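PDB 2A6V: Emp46p from Saccharomyces cerevisiae, which acts as a calcium-independent cargo receptor of the legume-like lectin family, involved in the secretion of glycoproteins. Local coordinates for residues Q28-D33 with W55-Y60; T67-F72 with K214-D219; W88-N93 with P194-T199. All blocks are in the same frame, centred on the assembly; numbering follows the deposited sequence.

Contact 1 (Q28-D33 with W55-Y60). With K (potassium ion), chain D.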
loop_
_atom_site.group_PDB
_atom_site.type_symbol
_atom_site.label_atom_id
_atom_site.label_comp_id
_atom_site.label_asym_id
_atom_site.label_seq_id
_atom_site.Cartn_x
_atom_site.Cartn_y
_atom_site.Cartn_z
ATOM N N GLN A 28 -7.655 15.607 -0.090
ATOM C CA GLN A 28 -8.320 14.327 -0.269
ATOM C C GLN A 28 -7.593 13.194 0.488
ATOM O O GLN A 28 -8.035 12.049 0.430
ATOM C CB GLN A 28 -8.408 14.017 -1.781
ATOM C CG GLN A 28 -9.458 14.804 -2.573
ATOM C CD GLN A 28 -10.741 15.109 -1.862
ATOM O OE1 GLN A 28 -10.998 16.263 -1.498
ATOM N NE2 GLN A 28 -11.570 14.102 -1.692
ATOM N N TRP A 29 -6.507 13.518 1.193
ATOM C CA TRP A 29 -5.664 12.521 1.879
ATOM C C TRP A 29 -5.644 12.750 3.378
ATOM O O TRP A 29 -5.554 13.897 3.850
ATOM C CB TRP A 29 -4.223 12.572 1.359
ATOM C CG TRP A 29 -4.104 12.032 -0.022
ATOM C CD1 TRP A 29 -4.287 12.703 -1.187
ATOM C CD2 TRP A 29 -3.813 10.682 -0.375
ATOM N NE1 TRP A 29 -4.150 11.863 -2.265
ATOM C CE2 TRP A 29 -3.845 10.605 -1.792
ATOM C CE3 TRP A 29 -3.547 9.518 0.362
ATOM C CZ2 TRP A 29 -3.592 9.412 -2.488
ATOM C CZ3 TRP A 29 -3.295 8.329 -0.326
ATOM C CH2 TRP A 29 -3.320 8.293 -1.735
ATOM N N THR A 30 -5.669 11.658 4.123
ATOM C CA THR A 30 -5.449 11.665 5.565
ATOM C C THR A 30 -4.034 11.222 5.863
ATOM O O THR A 30 -3.635 10.135 5.451
ATOM C CB THR A 30 -6.424 10.711 6.246
ATOM O OG1 THR A 30 -7.767 11.151 5.996
ATOM C CG2 THR A 30 -6.268 10.744 7.753
ATOM N N LEU A 31 -3.286 12.049 6.581
ATOM C CA LEU A 31 -1.938 11.748 7.043
ATOM C C LEU A 31 -2.075 11.190 8.430
ATOM O O LEU A 31 -2.562 11.863 9.339
ATOM C CB LEU A 31 -1.075 13.018 7.073
ATOM C CG LEU A 31 -0.440 13.387 5.737
ATOM C CD1 LEU A 31 -1.474 13.565 4.666
ATOM C CD2 LEU A 31 0.417 14.628 5.922
ATOM N N GLY A 32 -1.645 9.956 8.617
ATOM C CA GLY A 32 -1.780 9.287 9.894
ATOM C C GLY A 32 -0.476 9.156 10.630
ATOM O O GLY A 32 0.579 8.929 10.026
ATOM N N ASP A 33 -0.544 9.304 11.945
ATOM C CA ASP A 33 0.587 9.099 12.829
ATOM C C ASP A 33 1.773 9.965 12.409
ATOM O O ASP A 33 1.592 11.166 12.306
ATOM C CB ASP A 33 0.863 7.606 12.980
ATOM C CG ASP A 33 -0.232 6.933 13.746
ATOM O OD1 ASP A 33 -0.360 7.280 14.944
ATOM O OD2 ASP A 33 -1.038 6.134 13.246
ATOM N N TRP A 55 -4.031 7.673 3.702
ATOM C CA TRP A 55 -5.288 7.093 3.239
ATOM C C TRP A 55 -6.073 8.105 2.417
ATOM O O TRP A 55 -6.186 9.273 2.788
ATOM C CB TRP A 55 -6.144 6.646 4.428
ATOM C CG TRP A 55 -5.680 5.406 5.121
ATOM C CD1 TRP A 55 -4.925 5.328 6.246
ATOM C CD2 TRP A 55 -5.990 4.066 4.744
ATOM N NE1 TRP A 55 -4.742 4.013 6.593
ATOM C CE2 TRP A 55 -5.390 3.217 5.685
ATOM C CE3 TRP A 55 -6.744 3.496 3.709
ATOM C CZ2 TRP A 55 -5.484 1.835 5.606
ATOM C CZ3 TRP A 55 -6.837 2.105 3.636
ATOM C CH2 TRP A 55 -6.222 1.305 4.590
ATOM N N LEU A 56 -6.611 7.680 1.284
ATOM C CA LEU A 56 -7.566 8.525 0.561
ATOM C C LEU A 56 -8.861 8.632 1.352
ATOM O O LEU A 56 -9.390 7.636 1.842
ATOM C CB LEU A 56 -7.858 7.972 -0.833
ATOM C CG LEU A 56 -6.886 8.430 -1.896
ATOM C CD1 LEU A 56 -6.860 7.436 -3.031
ATOM C CD2 LEU A 56 -7.253 9.839 -2.414
ATOM N N LYS A 57 -9.361 9.853 1.502
ATOM C CA LYS A 57 -10.622 10.095 2.208
ATOM C C LYS A 57 -11.844 9.527 1.441
ATOM O O LYS A 57 -12.621 8.780 2.024
ATOM C CB LYS A 57 -10.810 11.587 2.509
ATOM C CG LYS A 57 -9.853 12.179 3.544
ATOM C CD LYS A 57 -10.108 13.693 3.745
ATOM C CE LYS A 57 -8.989 14.337 4.548
ATOM N NZ LYS A 57 -9.112 15.849 4.568
ATOM N N PRO A 58 -11.996 9.828 0.156
ATOM C CA PRO A 58 -13.163 9.311 -0.574
ATOM C C PRO A 58 -12.996 7.825 -0.857
ATOM O O PRO A 58 -11.894 7.387 -1.185
ATOM C CB PRO A 58 -13.136 10.093 -1.879
ATOM C CG PRO A 58 -11.723 10.436 -2.098
ATOM C CD PRO A 58 -11.121 10.600 -0.730
ATOM N N GLU A 59 -14.065 7.060 -0.704
ATOM C CA GLU A 59 -14.079 5.679 -1.180
ATOM C C GLU A 59 -14.140 5.679 -2.697
ATOM O O GLU A 59 -14.741 6.563 -3.305
ATOM C CB GLU A 59 -15.283 4.918 -0.617
ATOM C CG GLU A 59 -15.276 4.858 0.890
ATOM C CD GLU A 59 -16.177 3.787 1.450
ATOM O OE1 GLU A 59 -17.288 3.604 0.915
ATOM O OE2 GLU A 59 -15.766 3.147 2.445
ATOM N N TYR A 60 -13.504 4.685 -3.307
ATOM C CA TYR A 60 -13.473 4.547 -4.762
ATOM C C TYR A 60 -14.452 3.482 -5.255
ATOM O O TYR A 60 -14.488 2.380 -4.732
ATOM C CB TYR A 60 -12.067 4.155 -5.210
ATOM C CG TYR A 60 -11.903 4.145 -6.711
ATOM C CD1 TYR A 60 -11.811 5.325 -7.415
ATOM C CD2 TYR A 60 -11.840 2.946 -7.428
ATOM C CE1 TYR A 60 -11.657 5.334 -8.783
ATOM C CE2 TYR A 60 -11.676 2.946 -8.805
ATOM C CZ TYR A 60 -11.590 4.146 -9.484
ATOM O OH TYR A 60 -11.420 4.168 -10.850
HETATM K K K D . -4.792 16.325 4.244
HETATM O O HOH W 1 -7.136 16.580 6.385
HETATM O O HOH W 2 -2.192 17.609 4.645
#
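Leu-56 lies over one face of the Trp-29 indole: its CG stands 3.6 Å from the centroid of the six-membered ring, offset toward the rim, in a CH-pi contact, while CD2 reaches back to Trp-29 CE2. With chi1 at -71°, CG beside the backbone N, the indole lies against its cross-strand partner, and a branched apolar leucine fits the flat surface it meets. The two residues form a non-hydrogen-bonded antiparallel pair. Thr-30 and Trp-55, whose side chains leave the opposite face, form the hydrogen-bonded pair next to it: Thr-30 N to Trp-55 O (2.8 Å) and Trp-55 N to Thr-30 O (3.0 Å). A third bond, from Lys-57 N to Gln-28 O, is almost straight at 178°.

Lys-57 crosses Thr-30 at about a right angle, its CG 3.4 Å from Thr-30 OG1. Extended beyond CG, the lysine carries its ammonium past Trp-29 O, and NZ bonds Ser-27 O and water 1. Trp-29 O (2.6 Å) and Leu-26 O bind the potassium ion, with water 1 a longer ligand (3.2 Å); such hard oxygen donors suit this large, weakly polarising cation.

Trp-29 NE1 is satisfied by Ser-12 O. In this legume-lectin-type beta sandwich, strand 29-33 is outermost in its sheet, strand 51-56 separates it from strand 196-202, and Trp-29 and Leu-56 both press on Met-215 of strand 209-218 in the opposing sheet.

Contact 2 (T67-F72 with K214-D219)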
loop_
_atom_site.group_PDB
_atom_site.type_symbol
_atom_site.label_atom_id
_atom_site.label_comp_id
_atom_site.label_asym_id
_atom_site.label_seq_id
_atom_site.Cartn_x
_atom_site.Cartn_y
_atom_site.Cartn_z
ATOM N N THR A 67 -6.246 0.960 -12.376
ATOM C CA THR A 67 -4.830 0.795 -12.129
ATOM C C THR A 67 -4.415 1.679 -10.956
ATOM O O THR A 67 -4.781 2.841 -10.914
ATOM C CB THR A 67 -4.040 1.223 -13.367
ATOM O OG1 THR A 67 -4.453 0.436 -14.496
ATOM C CG2 THR A 67 -2.538 0.947 -13.190
ATOM N N ILE A 68 -3.663 1.129 -10.015
ATOM C CA ILE A 68 -3.055 1.919 -8.952
ATOM C C ILE A 68 -1.562 1.710 -9.026
ATOM O O ILE A 68 -1.076 0.573 -9.066
ATOM C CB ILE A 68 -3.566 1.500 -7.580
ATOM C CG1 ILE A 68 -5.076 1.785 -7.455
ATOM C CG2 ILE A 68 -2.770 2.226 -6.503
ATOM C CD1 ILE A 68 -5.705 1.172 -6.221
ATOM N N GLU A 69 -0.820 2.802 -9.020
ATOM C CA GLU A 69 0.623 2.771 -9.048
ATOM C C GLU A 69 1.131 3.527 -7.840
ATOM O O GLU A 69 0.885 4.730 -7.731
ATOM C CB GLU A 69 1.152 3.426 -10.309
ATOM C CG GLU A 69 0.855 2.664 -11.573
ATOM C CD GLU A 69 1.349 3.386 -12.814
ATOM O OE1 GLU A 69 1.603 4.620 -12.771
ATOM O OE2 GLU A 69 1.464 2.704 -13.850
ATOM N N TRP A 70 1.814 2.834 -6.940
ATOM C CA TRP A 70 2.525 3.438 -5.820
ATOM C C TRP A 70 4.020 3.420 -6.081
ATOM O O TRP A 70 4.556 2.359 -6.427
ATOM C CB TRP A 70 2.279 2.641 -4.547
ATOM C CG TRP A 70 0.897 2.706 -3.967
ATOM C CD1 TRP A 70 -0.121 1.815 -4.162
ATOM C CD2 TRP A 70 0.401 3.689 -3.061
ATOM N NE1 TRP A 70 -1.223 2.189 -3.428
ATOM C CE2 TRP A 70 -0.924 3.336 -2.736
ATOM C CE3 TRP A 70 0.943 4.826 -2.468
ATOM C CZ2 TRP A 70 -1.703 4.082 -1.862
ATOM C CZ3 TRP A 70 0.153 5.575 -1.619
ATOM C CH2 TRP A 70 -1.141 5.194 -1.308
ATOM N N THR A 71 4.706 4.556 -5.930
ATOM C CA THR A 71 6.142 4.639 -6.060
ATOM C C THR A 71 6.673 4.844 -4.664
ATOM O O THR A 71 6.281 5.798 -3.982
ATOM C CB THR A 71 6.533 5.788 -6.975
ATOM O OG1 THR A 71 5.983 5.545 -8.279
ATOM C CG2 THR A 71 8.041 5.878 -7.124
ATOM N N PHE A 72 7.565 3.967 -4.242
ATOM C CA PHE A 72 7.985 3.901 -2.850
ATOM C C PHE A 72 9.455 3.514 -2.753
ATOM O O PHE A 72 10.058 3.046 -3.713
ATOM C CB PHE A 72 7.126 2.846 -2.106
ATOM C CG PHE A 72 7.440 1.438 -2.520
ATOM C CD1 PHE A 72 8.444 0.724 -1.889
ATOM C CD2 PHE A 72 6.784 0.863 -3.599
ATOM C CE1 PHE A 72 8.785 -0.536 -2.328
ATOM C CE2 PHE A 72 7.132 -0.417 -4.018
ATOM C CZ PHE A 72 8.118 -1.099 -3.361
ATOM N N LYS A 214 5.234 8.858 -4.970
ATOM C CA LYS A 214 4.195 9.123 -5.952
ATOM C C LYS A 214 3.069 8.119 -5.754
ATOM O O LYS A 214 3.274 7.001 -5.253
ATOM C CB LYS A 214 4.741 9.041 -7.371
ATOM C CG LYS A 214 3.814 9.442 -8.480
ATOM C CD LYS A 214 4.577 9.594 -9.852
ATOM C CE LYS A 214 5.815 8.726 -9.987
ATOM N NZ LYS A 214 6.386 8.777 -11.381
ATOM N N MET A 215 1.869 8.542 -6.090
ATOM C CA MET A 215 0.741 7.613 -6.185
ATOM C C MET A 215 -0.259 8.117 -7.213
ATOM O O MET A 215 -0.641 9.282 -7.181
ATOM C CB MET A 215 0.062 7.403 -4.826
ATOM C CG MET A 215 -1.127 6.402 -4.855
ATOM S SD MET A 215 -2.672 7.153 -5.447
ATOM C CE MET A 215 -3.804 5.821 -5.304
ATOM N N LYS A 216 -0.631 7.268 -8.153
ATOM C CA LYS A 216 -1.600 7.596 -9.189
ATOM C C LYS A 216 -2.625 6.493 -9.281
ATOM O O LYS A 216 -2.287 5.311 -9.179
ATOM C CB LYS A 216 -0.923 7.731 -10.548
ATOM C CG LYS A 216 0.035 8.886 -10.681
ATOM C CD LYS A 216 0.648 8.949 -12.085
ATOM C CE LYS A 216 1.557 10.159 -12.258
ATOM N NZ LYS A 216 2.388 10.079 -13.497
ATOM N N LEU A 217 -3.874 6.862 -9.469
ATOM C CA LEU A 217 -4.919 5.921 -9.801
ATOM C C LEU A 217 -5.435 6.293 -11.179
ATOM O O LEU A 217 -5.557 7.476 -11.490
ATOM C CB LEU A 217 -6.065 5.937 -8.784
ATOM C CG LEU A 217 -7.266 5.035 -9.111
ATOM C CD1 LEU A 217 -7.923 4.550 -7.851
ATOM C CD2 LEU A 217 -8.329 5.712 -10.036
ATOM N N TYR A 218 -5.730 5.283 -11.991
ATOM C CA TYR A 218 -6.314 5.462 -13.318
ATOM C C TYR A 218 -7.613 4.685 -13.391
ATOM O O TYR A 218 -7.713 3.556 -12.915
ATOM C CB TYR A 218 -5.377 4.955 -14.431
ATOM C CG TYR A 218 -3.978 5.515 -14.459
ATOM C CD1 TYR A 218 -3.588 6.444 -15.423
ATOM C CD2 TYR A 218 -3.017 5.093 -13.538
ATOM C CE1 TYR A 218 -2.291 6.950 -15.442
ATOM C CE2 TYR A 218 -1.736 5.587 -13.558
ATOM C CZ TYR A 218 -1.374 6.511 -14.503
ATOM O OH TYR A 218 -0.081 6.990 -14.494
ATOM N N ASP A 219 -8.605 5.273 -14.042
ATOM C CA ASP A 219 -9.917 4.663 -14.166
ATOM C C ASP A 219 -9.919 3.652 -15.324
ATOM O O ASP A 219 -10.870 3.575 -16.098
ATOM C CB ASP A 219 -10.985 5.735 -14.442
ATOM C CG ASP A 219 -11.195 6.709 -13.290
ATOM O OD1 ASP A 219 -10.965 6.376 -12.107
ATOM O OD2 ASP A 219 -11.646 7.855 -13.490
#
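The indole of Trp-70 carries Met-215 on one face: CG lies 3.4 Å from the centroid of the six-membered ring and only 7° off its normal, a CH-pi contact. Beyond it the sulfur, SD, lies above the face, 4.8 Å from the same centroid, as a more distant Met-aromatic contact. The unbranched thioether is slim enough to lie over the ring; with CG anti to the backbone N (chi1 -179°) and a bend at chi2, it runs on until CE meets Ile-68 CG2 at 3.9 Å. Tyr-218 is touched at its edge instead. Thr-67 O lies in the plane of this ring, and Glu-69 OE1 approaches OH in a weak hydrogen bond of 3.4 Å, the carboxylate plane turned 75° from the ring.

Glu-69 makes its stronger link through OE2, a salt bridge to Arg-161. Thr-67 OG1 bonds Gly-220 O, and Thr-71, whose OG1 bonds Thr-159, sets its CB 3.7 Å from Lys-214 CB. Short beta-branched threonines suit these extended, closely paired positions. Backbone bonds such as Glu-69 N to Lys-216 O (2.9 Å) join the strands, which run antiparallel with their axes 4.7 Å apart; that from Lys-214 N to Thr-71 O is weak.

Side chains alternate, Ile-68, Trp-70, Met-215 and Leu-217 facing the sandwich interior. There Trp-70, Met-215 and Leu-217 meet Ile-197 of strand 196-202, while strand 158-165 flanks strand 66-75 on its other edge.

Contact 3 (W88-N93 with P194-T199)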
loop_
_atom_site.group_PDB
_atom_site.type_symbol
_atom_site.label_atom_id
_atom_site.label_comp_id
_atom_site.label_asym_id
_atom_site.label_seq_id
_atom_site.Cartn_x
_atom_site.Cartn_y
_atom_site.Cartn_z
ATOM N N TRP A 88 -3.047 -1.113 0.880
ATOM C CA TRP A 88 -4.345 -1.584 1.305
ATOM C C TRP A 88 -5.441 -1.230 0.309
ATOM O O TRP A 88 -5.466 -0.113 -0.247
ATOM C CB TRP A 88 -4.738 -0.923 2.615
ATOM C CG TRP A 88 -3.798 -1.084 3.742
ATOM C CD1 TRP A 88 -2.798 -0.234 4.074
ATOM C CD2 TRP A 88 -3.768 -2.139 4.714
ATOM N NE1 TRP A 88 -2.134 -0.688 5.186
ATOM C CE2 TRP A 88 -2.712 -1.860 5.597
ATOM C CE3 TRP A 88 -4.537 -3.288 4.935
ATOM C CZ2 TRP A 88 -2.404 -2.681 6.689
ATOM C CZ3 TRP A 88 -4.214 -4.115 6.018
ATOM C CH2 TRP A 88 -3.155 -3.796 6.871
ATOM N N LEU A 89 -6.344 -2.178 0.114
ATOM C CA LEU A 89 -7.665 -1.931 -0.448
ATOM C C LEU A 89 -8.639 -2.532 0.563
ATOM O O LEU A 89 -8.632 -3.746 0.749
ATOM C CB LEU A 89 -7.824 -2.620 -1.812
ATOM C CG LEU A 89 -6.886 -2.225 -2.941
ATOM C CD1 LEU A 89 -7.307 -2.942 -4.218
ATOM C CD2 LEU A 89 -6.885 -0.743 -3.182
ATOM N N LYS A 90 -9.430 -1.713 1.249
ATOM C CA LYS A 90 -10.290 -2.204 2.337
ATOM C C LYS A 90 -11.744 -1.762 2.160
ATOM O O LYS A 90 -12.012 -0.700 1.620
ATOM C CB LYS A 90 -9.760 -1.701 3.679
ATOM C CG LYS A 90 -8.393 -2.262 4.048
ATOM C CD LYS A 90 -8.140 -2.418 5.554
ATOM C CE LYS A 90 -8.634 -1.243 6.355
ATOM N NZ LYS A 90 -8.370 -1.432 7.794
ATOM N N GLN A 91 -12.678 -2.597 2.607
ATOM C CA GLN A 91 -14.111 -2.280 2.533
ATOM C C GLN A 91 -14.753 -2.424 3.900
ATOM O O GLN A 91 -14.137 -2.930 4.839
ATOM C CB GLN A 91 -14.819 -3.176 1.505
ATOM C CG GLN A 91 -14.707 -4.667 1.786
ATOM C CD GLN A 91 -15.605 -5.512 0.901
ATOM O OE1 GLN A 91 -16.380 -4.981 0.094
ATOM N NE2 GLN A 91 -15.507 -6.830 1.048
ATOM N N GLY A 92 -15.989 -1.945 4.022
ATOM C CA GLY A 92 -16.736 -2.084 5.260
ATOM C C GLY A 92 -16.388 -1.019 6.278
ATOM O O GLY A 92 -15.541 -0.165 6.020
ATOM N N ASN A 93 -17.028 -1.093 7.444
ATOM C CA ASN A 93 -16.949 -0.035 8.461
ATOM C C ASN A 93 -15.521 0.447 8.804
ATOM O O ASN A 93 -14.830 1.006 7.935
ATOM C CB ASN A 93 -17.738 -0.446 9.723
ATOM C CG ASN A 93 -19.244 -0.425 9.506
ATOM O OD1 ASN A 93 -19.823 0.617 9.179
ATOM N ND2 ASN A 93 -19.886 -1.577 9.687
ATOM N N PRO A 194 -17.724 -0.118 -3.001
ATOM C CA PRO A 194 -16.754 0.965 -2.786
ATOM C C PRO A 194 -15.658 0.470 -1.848
ATOM O O PRO A 194 -15.904 -0.401 -1.023
ATOM C CB PRO A 194 -17.592 2.070 -2.124
ATOM C CG PRO A 194 -19.016 1.712 -2.406
ATOM C CD PRO A 194 -19.047 0.208 -2.429
ATOM N N PHE A 195 -14.453 1.000 -1.984
ATOM C CA PHE A 195 -13.369 0.597 -1.111
ATOM C C PHE A 195 -12.404 1.749 -0.872
ATOM O O PHE A 195 -12.389 2.746 -1.593
ATOM C CB PHE A 195 -12.648 -0.644 -1.654
ATOM C CG PHE A 195 -12.145 -0.477 -3.052
ATOM C CD1 PHE A 195 -12.964 -0.769 -4.142
ATOM C CD2 PHE A 195 -10.872 0.007 -3.288
ATOM C CE1 PHE A 195 -12.512 -0.585 -5.432
ATOM C CE2 PHE A 195 -10.418 0.180 -4.577
ATOM C CZ PHE A 195 -11.243 -0.118 -5.655
ATOM N N ARG A 196 -11.619 1.591 0.180
ATOM C CA ARG A 196 -10.687 2.600 0.624
ATOM C C ARG A 196 -9.299 2.191 0.186
ATOM O O ARG A 196 -8.966 1.004 0.188
ATOM C CB ARG A 196 -10.765 2.733 2.132
ATOM C CG ARG A 196 -12.077 3.405 2.577
ATOM C CD ARG A 196 -12.179 3.690 4.060
ATOM N NE ARG A 196 -11.548 2.657 4.887
ATOM C CZ ARG A 196 -10.371 2.793 5.522
ATOM N NH1 ARG A 196 -9.664 3.923 5.453
ATOM N NH2 ARG A 196 -9.894 1.788 6.243
ATOM N N ILE A 197 -8.493 3.189 -0.154
ATOM C CA ILE A 197 -7.150 2.987 -0.693
ATOM C C ILE A 197 -6.142 3.668 0.178
ATOM O O ILE A 197 -6.293 4.852 0.498
ATOM C CB ILE A 197 -7.082 3.582 -2.127
ATOM C CG1 ILE A 197 -8.067 2.875 -3.061
ATOM C CG2 ILE A 197 -5.670 3.573 -2.661
ATOM C CD1 ILE A 197 -8.408 3.676 -4.250
ATOM N N GLY A 198 -5.089 2.959 0.578
ATOM C CA GLY A 198 -4.049 3.591 1.361
ATOM C C GLY A 198 -2.775 2.782 1.473
ATOM O O GLY A 198 -2.628 1.709 0.872
ATOM N N THR A 199 -1.848 3.313 2.246
ATOM C CA THR A 199 -0.582 2.671 2.551
ATOM C C THR A 199 -0.209 2.993 3.987
ATOM O O THR A 199 -0.602 4.037 4.537
ATOM C CB THR A 199 0.512 3.156 1.560
ATOM O OG1 THR A 199 1.729 2.466 1.820
ATOM C CG2 THR A 199 0.821 4.657 1.720
HETATM O O HOH W 3 -3.258 0.857 -1.841
HETATM O O HOH W 4 -7.553 1.011 8.483
#
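Leu-89 CD2 touches two apolar neighbours, 3.8 Å from Ile-197 CG1 and 3.9 Å from Phe-195 CE2; the leucine lies alongside each, pointing the same way. Phe-195 also sets its CB 3.3 Å from Lys-90 O. On the other face Lys-90 and Arg-196 cross. The arginine is deposited in two conformers, and in one of them NH2 comes close to Lys-90 CE and NZ, two like charges near each other. Water 4 accepts from Lys-90 NZ.

Four backbone bonds set this register. The pair Lys-90 with Arg-196 includes the 2.7 Å bond from Arg-196 N to Lys-90 O. Between Trp-88 and Gly-198 the bonds are Trp-88 N to Gly-198 O (2.9 Å) and a longer Gly-198 N to Trp-88 O, and water 3 donates to both carbonyl oxygens. Gly-198 has no side chain to meet the indole, whose edge passes near its backbone.

Further out, Ser-200 OG bonds Trp-88 NE1 and Ser-104 OG bonds Lys-90 NZ, while Trp-55 gives Arg-196 a cation-pi partner and packs against Trp-88. Gln-91 is held by Asn-109 and Ser-193. The Trp-88 side chain lies about 7 Å from that of Tyr-128, a residue of the second potassium site.

This is antiparallel pairing in the middle of a legume-lectin-type sheet: strand 84-90 lies between strands 196-202 and 111-115, and its Leu-89 reaches Met-66 and Ile-68 of strand 66-75 in the opposing sheet.

In the fold
Contacts 1 and 3 belong to one seven-stranded sheet of the lectin sandwich, joined where strands 51-56 and 196-202 pair; contact 2 lies in the other sheet. Contacts 2 and 3 are buried, whereas contact 1, at the sheet's margin, is partly buried and alone includes a potassium ligand. Along the chain contact 3 is nested inside the loop closed by contact 2. All three contribute apolar side chains to the interface between the sheets: Trp-29 meets Trp-70, Ile-68 meets Leu-89, and Leu-217 meets Ile-197. Their other faces differ: lysine beside threonine in contact 1, a carboxylate with a tyrosine in contact 2, two cations close together in contact 3.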